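Local atomic coordinates of AxyAgu115A (Amphibacillus xylanus NBRC 15112, PDB entry 6NPS), a protein that probably acts as a family GH115 alpha-glucuronidase, a glycoside hydrolase that removes glucuronic acid side groups from arabinoglucuronoxylan. Residues 746-751 against 774-779; 784-789 against 849-854. The protein carries 3 engineered substitutions. One frame throughout, in Å; residues are numbered along the deposited sequence.

Contact 1: residues 746-751 against 774-779; sequences VDRDGL and VVNNDF
R748 and N776 join two loops of a beta-sandwich domain through side-chain hydrogen bonds, where the turn after strand 739-746 meets the end of strand 766-775. The extended arginine chain runs alongside the asparagine side chain, the two pointing opposite ways, with guanidinium and amide planes 24° apart. NH1 gives two bonds from the guanidinium edge: to N776 OD1 at 3.0 Å, and to V775 O at 2.7 Å, met from above the carbonyl plane. CG of N776, anti to the backbone N (chi1 -155°), carries the amide to the turn, where ND2 donates to L751 O (2.8 Å) and, on a lone pair, to R748 O (3.2 Å), which also accepts from L751 N. Replacing N776 by alanine is likely to cost L751 O its amide donor, leave R748 O with L751 N alone of these two donors, and take one acceptor from NH1. R748 NH2 also bonds F692 O and V697 O. Beside this network, V774 CG1 packs on L751 CD2 at 3.8 Å, while its CG2 meets V746 CG2 tip to tip. The carbonyls N776 bridges are the first and last of a type II beta turn, R748 to L751, with G750 at its third position.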
loop_
_atom_site.group_PDB
_atom_site.type_symbol
_atom_site.label_atom_id
_atom_site.label_comp_id
_atom_site.label_asym_id
_atom_site.label_seq_id
_atom_site.Cartn_x
_atom_site.Cartn_y
_atom_site.Cartn_z
ATOM N N VAL A 746 -20.966 -31.898 -1.256
ATOM C CA VAL A 746 -22.111 -32.024 -2.152
ATOM C C VAL A 746 -22.346 -33.505 -2.435
ATOM O O VAL A 746 -21.447 -34.201 -2.922
ATOM C CB VAL A 746 -21.881 -31.244 -3.455
ATOM C CG1 VAL A 746 -22.946 -31.592 -4.484
ATOM C CG2 VAL A 746 -21.911 -29.742 -3.165
ATOM N N ASP A 747 -23.550 -33.982 -2.150
ATOM C CA ASP A 747 -23.908 -35.348 -2.513
ATOM C C ASP A 747 -24.374 -35.345 -3.958
ATOM O O ASP A 747 -25.498 -34.950 -4.257
ATOM C CB ASP A 747 -24.988 -35.887 -1.591
ATOM C CG ASP A 747 -25.284 -37.361 -1.852
ATOM O OD1 ASP A 747 -24.538 -38.001 -2.644
ATOM O OD2 ASP A 747 -26.252 -37.870 -1.247
ATOM N N ARG A 748 -23.511 -35.800 -4.863
ATOM C CA ARG A 748 -23.806 -35.816 -6.290
ATOM C C ARG A 748 -24.699 -36.976 -6.699
ATOM O O ARG A 748 -25.175 -36.998 -7.839
ATOM C CB ARG A 748 -22.483 -35.841 -7.078
ATOM C CG ARG A 748 -21.666 -34.558 -6.840
ATOM C CD ARG A 748 -20.448 -34.501 -7.768
ATOM N NE ARG A 748 -19.729 -33.225 -7.715
ATOM C CZ ARG A 748 -19.977 -32.174 -8.489
ATOM N NH1 ARG A 748 -20.973 -32.209 -9.368
ATOM N NH2 ARG A 748 -19.240 -31.070 -8.363
ATOM N N ASP A 749 -24.974 -37.909 -5.794
ATOM C CA ASP A 749 -25.773 -39.090 -6.124
ATOM C C ASP A 749 -27.222 -38.688 -6.390
ATOM O O ASP A 749 -27.969 -38.367 -5.459
ATOM C CB ASP A 749 -25.676 -40.104 -4.986
ATOM C CG ASP A 749 -26.294 -41.488 -5.344
ATOM O OD1 ASP A 749 -26.298 -41.892 -6.533
ATOM O OD2 ASP A 749 -26.790 -42.168 -4.415
ATOM N N GLY A 750 -27.655 -38.752 -7.655
ATOM C CA GLY A 750 -29.039 -38.405 -7.977
ATOM C C GLY A 750 -29.290 -36.911 -8.115
ATOM O O GLY A 750 -30.441 -36.497 -8.268
ATOM N N LEU A 751 -28.243 -36.108 -8.085
ATOM C CA LEU A 751 -28.355 -34.660 -8.233
ATOM C C LEU A 751 -28.494 -34.274 -9.706
ATOM O O LEU A 751 -27.742 -34.762 -10.566
ATOM C CB LEU A 751 -27.116 -34.011 -7.636
ATOM C CG LEU A 751 -27.005 -32.509 -7.388
ATOM C CD1 LEU A 751 -28.025 -32.139 -6.338
ATOM C CD2 LEU A 751 -25.616 -32.212 -6.903
ATOM N N VAL A 774 -23.833 -25.827 -8.526
ATOM C CA VAL A 774 -23.237 -27.129 -8.795
ATOM C C VAL A 774 -23.498 -27.506 -10.245
ATOM O O VAL A 774 -24.617 -27.349 -10.732
ATOM C CB VAL A 774 -23.807 -28.223 -7.852
ATOM C CG1 VAL A 774 -23.201 -29.591 -8.222
ATOM C CG2 VAL A 774 -23.489 -27.893 -6.399
ATOM N N VAL A 775 -22.481 -28.027 -10.922
ATOM C CA VAL A 775 -22.644 -28.690 -12.212
ATOM C C VAL A 775 -22.400 -30.185 -11.999
ATOM O O VAL A 775 -21.375 -30.590 -11.432
ATOM C CB VAL A 775 -21.696 -28.097 -13.274
ATOM C CG1 VAL A 775 -21.631 -29.002 -14.503
ATOM C CG2 VAL A 775 -22.138 -26.661 -13.656
ATOM N N ASN A 776 -23.362 -31.013 -12.398
ATOM C CA ASN A 776 -23.246 -32.448 -12.201
ATOM C C ASN A 776 -23.339 -33.209 -13.517
ATOM O O ASN A 776 -23.418 -34.442 -13.511
ATOM C CB ASN A 776 -24.337 -32.915 -11.219
ATOM C CG ASN A 776 -23.973 -34.189 -10.495
ATOM O OD1 ASN A 776 -22.838 -34.388 -10.068
ATOM N ND2 ASN A 776 -24.944 -35.082 -10.377
ATOM N N ASN A 777 -23.463 -32.487 -14.622
ATOM C CA ASN A 777 -23.291 -33.000 -15.962
ATOM C C ASN A 777 -21.830 -33.370 -16.143
ATOM O O ASN A 777 -20.969 -32.501 -16.033
ATOM C CB ASN A 777 -23.686 -31.893 -16.932
ATOM C CG ASN A 777 -23.944 -32.389 -18.311
ATOM O OD1 ASN A 777 -23.499 -33.482 -18.675
ATOM N ND2 ASN A 777 -24.668 -31.599 -19.104
ATOM N N ASP A 778 -21.520 -34.625 -16.420
ATOM C CA ASP A 778 -20.100 -34.911 -16.586
ATOM C C ASP A 778 -19.630 -34.855 -18.042
ATOM O O ASP A 778 -18.425 -34.989 -18.290
ATOM C CB ASP A 778 -19.732 -36.256 -15.952
ATOM C CG ASP A 778 -18.500 -36.149 -15.046
ATOM O OD1 ASP A 778 -18.543 -36.665 -13.906
ATOM O OD2 ASP A 778 -17.492 -35.538 -15.473
ATOM N N PHE A 779 -20.538 -34.631 -18.999
ATOM C CA PHE A 779 -20.179 -34.252 -20.369
ATOM C C PHE A 779 -19.537 -35.403 -21.149
ATOM O O PHE A 779 -18.737 -35.179 -22.064
ATOM C CB PHE A 779 -19.267 -33.017 -20.380
ATOM C CG PHE A 779 -19.860 -31.826 -19.695
ATOM C CD1 PHE A 779 -20.889 -31.111 -20.291
ATOM C CD2 PHE A 779 -19.401 -31.424 -18.452
ATOM C CE1 PHE A 779 -21.445 -30.005 -19.649
ATOM C CE2 PHE A 779 -19.939 -30.324 -17.816
ATOM C CZ PHE A 779 -20.965 -29.618 -18.403
#

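Contact 2: residues 784-789 against 849-854; sequences DMTFVD and EYHFVT
F787 O is gripped by V853 N, whose hydrogen bond of 2.8 Å runs nearly along the C=O axis but is bent at the hydrogen (134°), and by the CA-H of F852, with CA 3.1 Å away. F787 N in turn donates to H851 O at 2.9 Å, tilted from that carbonyl plane. One step on, D789 N reaches V853 O in the carbonyl plane at 3.1 Å. Strand 786-788 thus runs parallel to strand 849-854, F787 bridging to F852 and V788 to V853. Before F787 the direct ladder gives way to a water, which donates to M785 O and accepts from H851 N. This pairing adds a short parallel strand to the otherwise antiparallel neighbours of strand 847-854 in the beta-rich C-terminal domain, which belongs to a clan of galactose-binding-like folds. On the face bearing T786 and V853, the threonine methyl CG2 packs against V853 CG2 at 3.6 Å. With OG1 beside the backbone N (chi1 -56°), T786 sends CG2 to V853, while OG1 bonds P783 O near the edge of the H851 ring. That imidazole swings away from strand 786-788 and binds E849 OE2 through NE2 at 2.8 Å, on the anti side of the carboxylate; the salt bridge of E849 OE1 with R931 fixes the acid in turn and would probably favour its charged form. ND1 is buried without a partner in the model. On the face bearing F787 and F852 the two side chains meet through their CB atoms, 4.1 Å apart. The F787 ring presents its edge to H851 O and meets the ring of Y965, while F852 is directed to N928 and I946.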
loop_
_atom_site.group_PDB
_atom_site.type_symbol
_atom_site.label_atom_id
_atom_site.label_comp_id
_atom_site.label_asym_id
_atom_site.label_seq_id
_atom_site.Cartn_x
_atom_site.Cartn_y
_atom_site.Cartn_z
ATOM N N ASP A 784 -12.850 -37.109 -25.175
ATOM C CA ASP A 784 -11.843 -36.847 -24.162
ATOM C C ASP A 784 -11.044 -35.609 -24.551
ATOM O O ASP A 784 -10.930 -35.266 -25.731
ATOM C CB ASP A 784 -10.914 -38.056 -23.982
ATOM C CG ASP A 784 -11.455 -39.067 -22.961
ATOM O OD1 ASP A 784 -11.205 -40.285 -23.105
ATOM O OD2 ASP A 784 -12.148 -38.642 -22.013
ATOM N N MET A 785 -10.549 -34.905 -23.531
ATOM C CA MET A 785 -9.770 -33.676 -23.645
ATOM C C MET A 785 -10.598 -32.478 -24.097
ATOM O O MET A 785 -10.021 -31.443 -24.430
ATOM C CB MET A 785 -8.559 -33.854 -24.579
ATOM C CG MET A 785 -7.755 -35.124 -24.296
ATOM S SD MET A 785 -7.158 -35.191 -22.582
ATOM C CE MET A 785 -6.016 -33.828 -22.636
ATOM N N THR A 786 -11.928 -32.554 -24.055
ATOM C CA THR A 786 -12.743 -31.372 -24.311
ATOM C C THR A 786 -12.849 -30.510 -23.055
ATOM O O THR A 786 -13.386 -30.960 -22.032
ATOM C CB THR A 786 -14.137 -31.766 -24.762
ATOM O OG1 THR A 786 -14.023 -32.600 -25.912
ATOM C CG2 THR A 786 -14.941 -30.514 -25.097
ATOM N N PHE A 787 -12.379 -29.266 -23.141
ATOM C CA PHE A 787 -12.523 -28.334 -22.034
ATOM C C PHE A 787 -13.932 -27.751 -22.041
ATOM O O PHE A 787 -14.486 -27.438 -23.099
ATOM C CB PHE A 787 -11.454 -27.240 -22.119
ATOM C CG PHE A 787 -10.094 -27.718 -21.696
ATOM C CD1 PHE A 787 -9.287 -28.424 -22.575
ATOM C CD2 PHE A 787 -9.637 -27.504 -20.396
ATOM C CE1 PHE A 787 -8.068 -28.906 -22.177
ATOM C CE2 PHE A 787 -8.420 -27.974 -19.987
ATOM C CZ PHE A 787 -7.619 -28.678 -20.885
ATOM N N VAL A 788 -14.543 -27.647 -20.868
ATOM C CA VAL A 788 -15.945 -27.214 -20.791
ATOM C C VAL A 788 -15.997 -25.980 -19.899
ATOM O O VAL A 788 -15.620 -26.052 -18.725
ATOM C CB VAL A 788 -16.877 -28.313 -20.255
ATOM C CG1 VAL A 788 -18.329 -27.776 -20.175
ATOM C CG2 VAL A 788 -16.890 -29.541 -21.168
ATOM N N ASP A 789 -16.447 -24.851 -20.454
ATOM C CA ASP A 789 -16.581 -23.615 -19.683
ATOM C C ASP A 789 -17.751 -23.723 -18.708
ATOM O O ASP A 789 -18.909 -23.602 -19.103
ATOM C CB ASP A 789 -16.780 -22.416 -20.610
ATOM C CG ASP A 789 -16.950 -21.076 -19.838
ATOM O OD1 ASP A 789 -17.073 -21.076 -18.585
ATOM O OD2 ASP A 789 -16.939 -20.004 -20.495
ATOM N N GLU A 849 -4.210 -29.245 -31.551
ATOM C CA GLU A 849 -5.618 -28.877 -31.609
ATOM C C GLU A 849 -6.263 -29.076 -30.244
ATOM O O GLU A 849 -6.174 -30.161 -29.666
ATOM C CB GLU A 849 -6.328 -29.706 -32.685
ATOM C CG GLU A 849 -7.823 -29.448 -32.868
ATOM C CD GLU A 849 -8.401 -30.306 -34.008
ATOM O OE1 GLU A 849 -8.024 -30.078 -35.178
ATOM O OE2 GLU A 849 -9.213 -31.217 -33.734
ATOM N N TYR A 850 -6.928 -28.033 -29.759
ATOM C CA TYR A 850 -7.637 -28.026 -28.489
ATOM C C TYR A 850 -9.131 -27.981 -28.752
ATOM O O TYR A 850 -9.578 -27.326 -29.700
ATOM C CB TYR A 850 -7.215 -26.824 -27.638
ATOM C CG TYR A 850 -5.743 -26.783 -27.380
ATOM C CD1 TYR A 850 -5.216 -27.327 -26.226
ATOM C CD2 TYR A 850 -4.863 -26.207 -28.299
ATOM C CE1 TYR A 850 -3.877 -27.302 -25.980
ATOM C CE2 TYR A 850 -3.518 -26.187 -28.051
ATOM C CZ TYR A 850 -3.032 -26.744 -26.902
ATOM O OH TYR A 850 -1.693 -26.746 -26.653
ATOM N N HIS A 851 -9.905 -28.704 -27.943
ATOM C CA HIS A 851 -11.359 -28.722 -28.069
ATOM C C HIS A 851 -11.940 -28.041 -26.843
ATOM O O HIS A 851 -11.496 -28.313 -25.726
ATOM C CB HIS A 851 -11.905 -30.161 -28.193
ATOM C CG HIS A 851 -11.572 -30.818 -29.497
ATOM N ND1 HIS A 851 -11.816 -32.152 -29.751
ATOM C CD2 HIS A 851 -10.997 -30.320 -30.620
ATOM C CE1 HIS A 851 -11.419 -32.444 -30.978
ATOM N NE2 HIS A 851 -10.916 -31.351 -31.527
ATOM N N PHE A 852 -12.907 -27.147 -27.039
ATOM C CA PHE A 852 -13.480 -26.461 -25.886
ATOM C C PHE A 852 -14.915 -26.046 -26.183
ATOM O O PHE A 852 -15.291 -25.841 -27.347
ATOM C CB PHE A 852 -12.628 -25.239 -25.455
ATOM C CG PHE A 852 -12.605 -24.112 -26.453
ATOM C CD1 PHE A 852 -13.442 -23.014 -26.300
ATOM C CD2 PHE A 852 -11.734 -24.140 -27.539
ATOM C CE1 PHE A 852 -13.414 -21.959 -27.225
ATOM C CE2 PHE A 852 -11.705 -23.104 -28.462
ATOM C CZ PHE A 852 -12.546 -22.011 -28.309
ATOM N N VAL A 853 -15.714 -25.928 -25.117
ATOM C CA VAL A 853 -17.172 -25.736 -25.201
ATOM C C VAL A 853 -17.518 -24.405 -24.537
ATOM O O VAL A 853 -17.254 -24.209 -23.345
ATOM C CB VAL A 853 -17.947 -26.875 -24.518
ATOM C CG1 VAL A 853 -19.474 -26.552 -24.427
ATOM C CG2 VAL A 853 -17.728 -28.219 -25.267
ATOM N N THR A 854 -18.093 -23.494 -25.299
ATOM C CA THR A 854 -18.492 -22.220 -24.734
ATOM C C THR A 854 -19.959 -22.277 -24.326
ATOM O O THR A 854 -20.735 -23.093 -24.829
ATOM C CB THR A 854 -18.297 -21.096 -25.743
ATOM O OG1 THR A 854 -19.168 -21.331 -26.864
ATOM C CG2 THR A 854 -16.860 -21.055 -26.209
HETATM O O HOH W 1 -8.253 -30.032 -25.787
#

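In the fold
The two contacts follow one another along the chain without overlap, their centres about 19 Å apart. Strand 766-775, whose end enters contact 1, is followed by strand 786-788 of contact 2, so residues 776-785 carry the chain from the beta-sandwich domain into the C-terminal beta-domain. The two contacts also touch directly: F779 CZ, in the linking loop, packs on V788 CG1 at 3.7 Å. The chain's C-terminal tail ties into both, since Y964 OH bonds D778 O while the backbones of Y964 and V966 pair with strand 786-788 and its approach. Both contacts thus lie at the junction of two beta-domains, which the linker and the tail probably help to hold together.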